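Local coordinates for protein endo-N-acetyl-beta-D-glucosaminidase (Hypocrea jecorina, PDB 4AC1) that cleaves N-linked glycans as a family 18 endo-beta-N-acetylglucosaminidase, and is held responsible for deglycosylating the fungus's own cellulases, at residues D1-H13 against G30-H42. Sequence-based numbering, arbitrary orientation.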
loop_
_atom_site.group_PDB
_atom_site.type_symbol
_atom_site.label_atom_id
_atom_site.label_comp_id
_atom_site.label_asym_id
_atom_site.label_seq_id
_atom_site.Cartn_x
_atom_site.Cartn_y
_atom_site.Cartn_z
ATOM N N ASP A 1 -7.824 -7.854 -12.108
ATOM C CA ASP A 1 -6.956 -8.198 -13.265
ATOM C C ASP A 1 -5.473 -8.055 -12.912
ATOM O O ASP A 1 -4.961 -6.947 -12.703
ATOM C CB ASP A 1 -7.291 -7.352 -14.494
ATOM C CG ASP A 1 -6.314 -7.590 -15.636
ATOM O OD1 ASP A 1 -6.302 -8.705 -16.209
ATOM O OD2 ASP A 1 -5.542 -6.672 -15.944
ATOM N N LEU A 2 -4.803 -9.198 -12.856
ATOM C CA LEU A 2 -3.403 -9.280 -12.478
ATOM C C LEU A 2 -2.545 -9.134 -13.726
ATOM O O LEU A 2 -2.935 -9.597 -14.813
ATOM C CB LEU A 2 -3.127 -10.628 -11.821
ATOM C CG LEU A 2 -3.939 -10.969 -10.573
ATOM C CD1 LEU A 2 -3.541 -12.332 -10.071
ATOM C CD2 LEU A 2 -3.767 -9.925 -9.470
ATOM N N PRO A 3 -1.359 -8.531 -13.596
ATOM C CA PRO A 3 -0.737 -8.034 -12.373
ATOM C C PRO A 3 -1.173 -6.615 -12.011
ATOM O O PRO A 3 -1.409 -5.779 -12.887
ATOM C CB PRO A 3 0.752 -8.036 -12.735
ATOM C CG PRO A 3 0.763 -7.718 -14.186
ATOM C CD PRO A 3 -0.432 -8.449 -14.744
ATOM N N ARG A 4 -1.261 -6.348 -10.716
ATOM C CA ARG A 4 -1.542 -4.996 -10.230
ATOM C C ARG A 4 -0.290 -4.138 -10.354
ATOM O O ARG A 4 0.841 -4.646 -10.239
ATOM C CB ARG A 4 -1.993 -5.033 -8.773
ATOM C CG ARG A 4 -3.158 -5.984 -8.523
ATOM C CD ARG A 4 -3.513 -6.017 -7.053
ATOM N NE ARG A 4 -4.463 -7.074 -6.697
ATOM C CZ ARG A 4 -4.124 -8.313 -6.343
ATOM N NH1 ARG A 4 -2.859 -8.690 -6.346
ATOM N NH2 ARG A 4 -5.056 -9.189 -5.981
ATOM N N LEU A 5 -0.488 -2.848 -10.622
ATOM C CA LEU A 5 0.578 -1.866 -10.527
ATOM C C LEU A 5 0.091 -0.785 -9.595
ATOM O O LEU A 5 -0.868 -0.066 -9.907
ATOM C CB LEU A 5 0.946 -1.269 -11.891
ATOM C CG LEU A 5 2.019 -0.168 -11.865
ATOM C CD1 LEU A 5 3.335 -0.655 -11.225
ATOM C CD2 LEU A 5 2.274 0.401 -13.256
ATOM N N ILE A 6 0.748 -0.684 -8.448
ATOM C CA ILE A 6 0.274 0.109 -7.329
ATOM C C ILE A 6 1.319 1.153 -6.997
ATOM O O ILE A 6 2.497 0.832 -6.903
ATOM C CB ILE A 6 0.093 -0.801 -6.106
ATOM C CG1 ILE A 6 -0.968 -1.875 -6.391
ATOM C CG2 ILE A 6 -0.245 0.005 -4.841
ATOM C CD1 ILE A 6 -0.631 -3.233 -5.835
ATOM N N VAL A 7 0.901 2.400 -6.842
ATOM C CA VAL A 7 1.812 3.493 -6.482
ATOM C C VAL A 7 1.317 4.162 -5.203
ATOM O O VAL A 7 0.146 4.588 -5.121
ATOM C CB VAL A 7 1.901 4.546 -7.601
ATOM C CG1 VAL A 7 2.618 5.823 -7.106
ATOM C CG2 VAL A 7 2.590 3.960 -8.825
ATOM N N TYR A 8 2.192 4.222 -4.200
ATOM C CA TYR A 8 1.946 5.000 -2.995
ATOM C C TYR A 8 2.268 6.469 -3.236
ATOM O O TYR A 8 3.315 6.803 -3.817
ATOM C CB TYR A 8 2.805 4.493 -1.846
ATOM C CG TYR A 8 2.361 3.187 -1.205
ATOM C CD1 TYR A 8 2.803 1.948 -1.675
ATOM C CD2 TYR A 8 1.502 3.198 -0.105
ATOM C CE1 TYR A 8 2.383 0.760 -1.072
ATOM C CE2 TYR A 8 1.091 2.019 0.511
ATOM C CZ TYR A 8 1.538 0.806 0.019
ATOM O OH TYR A 8 1.150 -0.373 0.620
ATOM N N PHE A 9 1.361 7.333 -2.778
ATOM C CA PHE A 9 1.422 8.774 -3.007
ATOM C C PHE A 9 1.359 9.448 -1.633
ATOM O O PHE A 9 0.264 9.717 -1.115
ATOM C CB PHE A 9 0.228 9.168 -3.895
ATOM C CG PHE A 9 0.238 10.602 -4.375
ATOM C CD1 PHE A 9 0.999 10.988 -5.475
ATOM C CD2 PHE A 9 -0.559 11.554 -3.750
ATOM C CE1 PHE A 9 0.989 12.321 -5.917
ATOM C CE2 PHE A 9 -0.580 12.877 -4.181
ATOM C CZ PHE A 9 0.194 13.261 -5.268
ATOM N N GLN A 10 2.529 9.632 -1.008
ATOM C CA GLN A 10 2.630 10.236 0.333
ATOM C C GLN A 10 3.020 11.708 0.270
ATOM O O GLN A 10 2.406 12.554 0.928
ATOM C CB GLN A 10 3.606 9.493 1.247
ATOM C CG GLN A 10 3.457 9.955 2.692
ATOM C CD GLN A 10 4.499 9.395 3.618
ATOM O OE1 GLN A 10 5.666 9.787 3.574
ATOM N NE2 GLN A 10 4.086 8.493 4.480
ATOM N N THR A 11 4.055 11.997 -0.517
ATOM C CA THR A 11 4.518 13.363 -0.744
ATOM C C THR A 11 3.596 13.976 -1.784
ATOM O O THR A 11 3.587 13.557 -2.953
ATOM C CB THR A 11 5.974 13.384 -1.215
ATOM O OG1 THR A 11 6.785 12.750 -0.227
ATOM C CG2 THR A 11 6.481 14.819 -1.407
ATOM N N THR A 12 2.823 14.969 -1.342
ATOM C CA THR A 12 1.701 15.508 -2.106
ATOM C C THR A 12 1.977 16.904 -2.660
ATOM O O THR A 12 1.259 17.382 -3.538
ATOM C CB THR A 12 0.419 15.580 -1.233
ATOM O OG1 THR A 12 0.685 16.401 -0.085
ATOM C CG2 THR A 12 -0.022 14.181 -0.774
ATOM N N HIS A 13 3.017 17.538 -2.119
ATOM C CA HIS A 13 3.402 18.907 -2.467
ATOM C C HIS A 13 4.911 18.961 -2.615
ATOM O O HIS A 13 5.634 18.236 -1.935
ATOM C CB HIS A 13 2.967 19.891 -1.369
ATOM C CG HIS A 13 1.483 20.056 -1.258
ATOM N ND1 HIS A 13 0.650 19.031 -0.865
ATOM C CD2 HIS A 13 0.683 21.128 -1.475
ATOM C CE1 HIS A 13 -0.600 19.461 -0.858
ATOM N NE2 HIS A 13 -0.607 20.729 -1.229
ATOM N N GLY A 30 1.753 4.541 -22.071
ATOM C CA GLY A 30 2.316 3.253 -21.678
ATOM C C GLY A 30 2.301 2.932 -20.193
ATOM O O GLY A 30 3.222 2.289 -19.702
ATOM N N ILE A 31 1.268 3.380 -19.479
ATOM C CA ILE A 31 1.163 3.115 -18.041
ATOM C C ILE A 31 -0.121 2.350 -17.775
ATOM O O ILE A 31 -1.200 2.746 -18.246
ATOM C CB ILE A 31 1.180 4.419 -17.213
ATOM C CG1 ILE A 31 2.439 5.243 -17.525
ATOM C CG2 ILE A 31 1.104 4.101 -15.717
ATOM C CD1 ILE A 31 2.492 6.567 -16.818
ATOM N N ALA A 32 -0.009 1.242 -17.047
ATOM C CA ALA A 32 -1.189 0.474 -16.669
ATOM C C ALA A 32 -1.330 0.496 -15.155
ATOM O O ALA A 32 -1.207 -0.536 -14.487
ATOM C CB ALA A 32 -1.110 -0.964 -17.207
ATOM N N LEU A 33 -1.546 1.692 -14.611
ATOM C CA LEU A 33 -1.715 1.837 -13.176
ATOM C C LEU A 33 -3.049 1.245 -12.757
ATOM O O LEU A 33 -4.066 1.583 -13.351
ATOM C CB LEU A 33 -1.697 3.314 -12.794
ATOM C CG LEU A 33 -1.750 3.607 -11.296
ATOM C CD1 LEU A 33 -0.433 3.227 -10.643
ATOM C CD2 LEU A 33 -2.048 5.065 -11.054
ATOM N N THR A 34 -3.060 0.341 -11.781
ATOM C CA THR A 34 -4.329 -0.209 -11.306
ATOM C C THR A 34 -4.802 0.423 -9.997
ATOM O O THR A 34 -5.998 0.510 -9.769
ATOM C CB THR A 34 -4.281 -1.732 -11.183
ATOM O OG1 THR A 34 -3.253 -2.095 -10.260
ATOM C CG2 THR A 34 -3.992 -2.374 -12.533
ATOM N N HIS A 35 -3.868 0.857 -9.144
ATOM C CA HIS A 35 -4.206 1.374 -7.822
ATOM C C HIS A 35 -3.319 2.540 -7.448
ATOM O O HIS A 35 -2.100 2.461 -7.633
ATOM C CB HIS A 35 -4.034 0.270 -6.766
ATOM C CG HIS A 35 -4.905 -0.913 -7.006
ATOM N ND1 HIS A 35 -4.575 -1.905 -7.906
ATOM C CD2 HIS A 35 -6.130 -1.225 -6.524
ATOM C CE1 HIS A 35 -5.556 -2.790 -7.951
ATOM N NE2 HIS A 35 -6.511 -2.394 -7.127
ATOM N N LEU A 36 -3.912 3.582 -6.869
ATOM C CA LEU A 36 -3.181 4.720 -6.337
ATOM C C LEU A 36 -3.533 4.769 -4.852
ATOM O O LEU A 36 -4.731 4.854 -4.512
ATOM C CB LEU A 36 -3.597 6.016 -7.051
ATOM C CG LEU A 36 -2.838 7.333 -6.791
ATOM C CD1 LEU A 36 -3.105 7.933 -5.411
ATOM C CD2 LEU A 36 -1.325 7.225 -7.065
ATOM N N ILE A 37 -2.522 4.704 -3.980
ATOM C CA ILE A 37 -2.742 4.678 -2.535
ATOM C C ILE A 37 -2.326 6.021 -1.920
ATOM O O ILE A 37 -1.132 6.337 -1.826
ATOM C CB ILE A 37 -2.022 3.479 -1.843
ATOM C CG1 ILE A 37 -2.440 2.153 -2.502
ATOM C CG2 ILE A 37 -2.352 3.464 -0.343
ATOM C CD1 ILE A 37 -1.827 0.903 -1.882
ATOM N N VAL A 38 -3.332 6.813 -1.544
ATOM C CA VAL A 38 -3.132 8.109 -0.885
ATOM C C VAL A 38 -2.764 7.834 0.572
ATOM O O VAL A 38 -3.454 7.082 1.262
ATOM C CB VAL A 38 -4.402 8.981 -0.972
ATOM C CG1 VAL A 38 -4.240 10.294 -0.185
ATOM C CG2 VAL A 38 -4.721 9.273 -2.439
ATOM N N CYS A 39 -1.684 8.450 1.036
ATOM C CA CYS A 39 -1.130 8.124 2.347
ATOM C C CYS A 39 -0.283 9.287 2.881
ATOM O O CYS A 39 0.011 10.209 2.128
ATOM C CB CYS A 39 -0.291 6.839 2.258
ATOM S SG CYS A 39 1.131 6.898 1.129
ATOM N N SER A 40 0.111 9.275 4.157
ATOM C CA SER A 40 -0.314 8.308 5.165
ATOM C C SER A 40 -1.348 8.927 6.088
ATOM O O SER A 40 -1.125 9.989 6.680
ATOM C CB SER A 40 0.871 7.831 6.000
ATOM O OG SER A 40 1.831 7.174 5.191
ATOM N N PHE A 41 -2.488 8.261 6.222
ATOM C CA PHE A 41 -3.475 8.633 7.232
ATOM C C PHE A 41 -2.945 8.259 8.619
ATOM O O PHE A 41 -2.239 7.256 8.784
ATOM C CB PHE A 41 -4.831 7.973 6.952
ATOM C CG PHE A 41 -5.566 8.563 5.769
ATOM C CD1 PHE A 41 -6.432 9.638 5.937
ATOM C CD2 PHE A 41 -5.388 8.045 4.489
ATOM C CE1 PHE A 41 -7.126 10.183 4.852
ATOM C CE2 PHE A 41 -6.074 8.587 3.396
ATOM C CZ PHE A 41 -6.943 9.658 3.580
ATOM N N HIS A 42 -3.269 9.107 9.592
ATOM C CA HIS A 42 -2.830 8.972 10.980
ATOM C C HIS A 42 -4.020 9.116 11.915
ATOM O O HIS A 42 -4.770 10.102 11.834
ATOM C CB HIS A 42 -1.830 10.072 11.334
ATOM C CG HIS A 42 -0.644 10.126 10.429
ATOM N ND1 HIS A 42 0.212 9.057 10.274
ATOM C CD2 HIS A 42 -0.152 11.119 9.652
ATOM C CE1 HIS A 42 1.168 9.384 9.423
ATOM N NE2 HIS A 42 0.972 10.628 9.034
HETATM O O HOH W 1 -0.696 -3.342 -14.448
#
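Leu-5 meets residues 32-34, just ahead of strand 35-42. Leu-5 CB rests 3.5 Å from Ala-32 O, Leu-33 CD1 lies against Leu-5 O and Val-7 CG2, and the Leu-5 backbone is held at both ends: N donates to Thr-34 OG1 (2.9 Å), while O accepts from Thr-34 N, in the carbonyl plane, and from His-35 N, tilted out of it. From there the strands run parallel, Val-7 N to His-35 O, Ile-37 N to Val-7 O and Phe-9 N to Ile-37 O; the middle bond is nearly straight (176°).

Ile-37 is the hub of the inward side. Its CD1 presses against Ile-6 CG2 at 3.5 Å, tight for two methyls, and lies over a face of the Tyr-8 ring, 4.1 Å from its centroid, a CH-pi contact. CG1 anti to the carbonyl carbon (chi1 -55°) and an extended chi2 carry CD1 to both. At the edge of that ring, near its plane, sits Cys-39 SG, 3.9 Å from Tyr-8 CD2. The same sulfur touches Gln-10 CB at 3.6 Å.

Past the strand, Gln-10 reaches on with CG anti to its backbone N (chi1 -168°), and NE2 donates to Ser-40 OG at 2.7 Å, the hydroxyl lying in the amide plane. An alanine here, lacking the amide, is likely to leave Ser-40 OG without this donor, just after the cis Cys-39–Ser-40 peptide.

These are the first two strands of the (beta/alpha)8 barrel of family 18, joined by a beta-alpha-beta crossover. Leu-5 meets helix 270-279 outside. Inside, methyl on one face and sulfur at the edge probably restrict tilting and turning of the Tyr-8 ring, while its OH is hydrogen-bonded to Asp-123, in what reads as the family's DxDxE motif with Asp-125 and Glu-127.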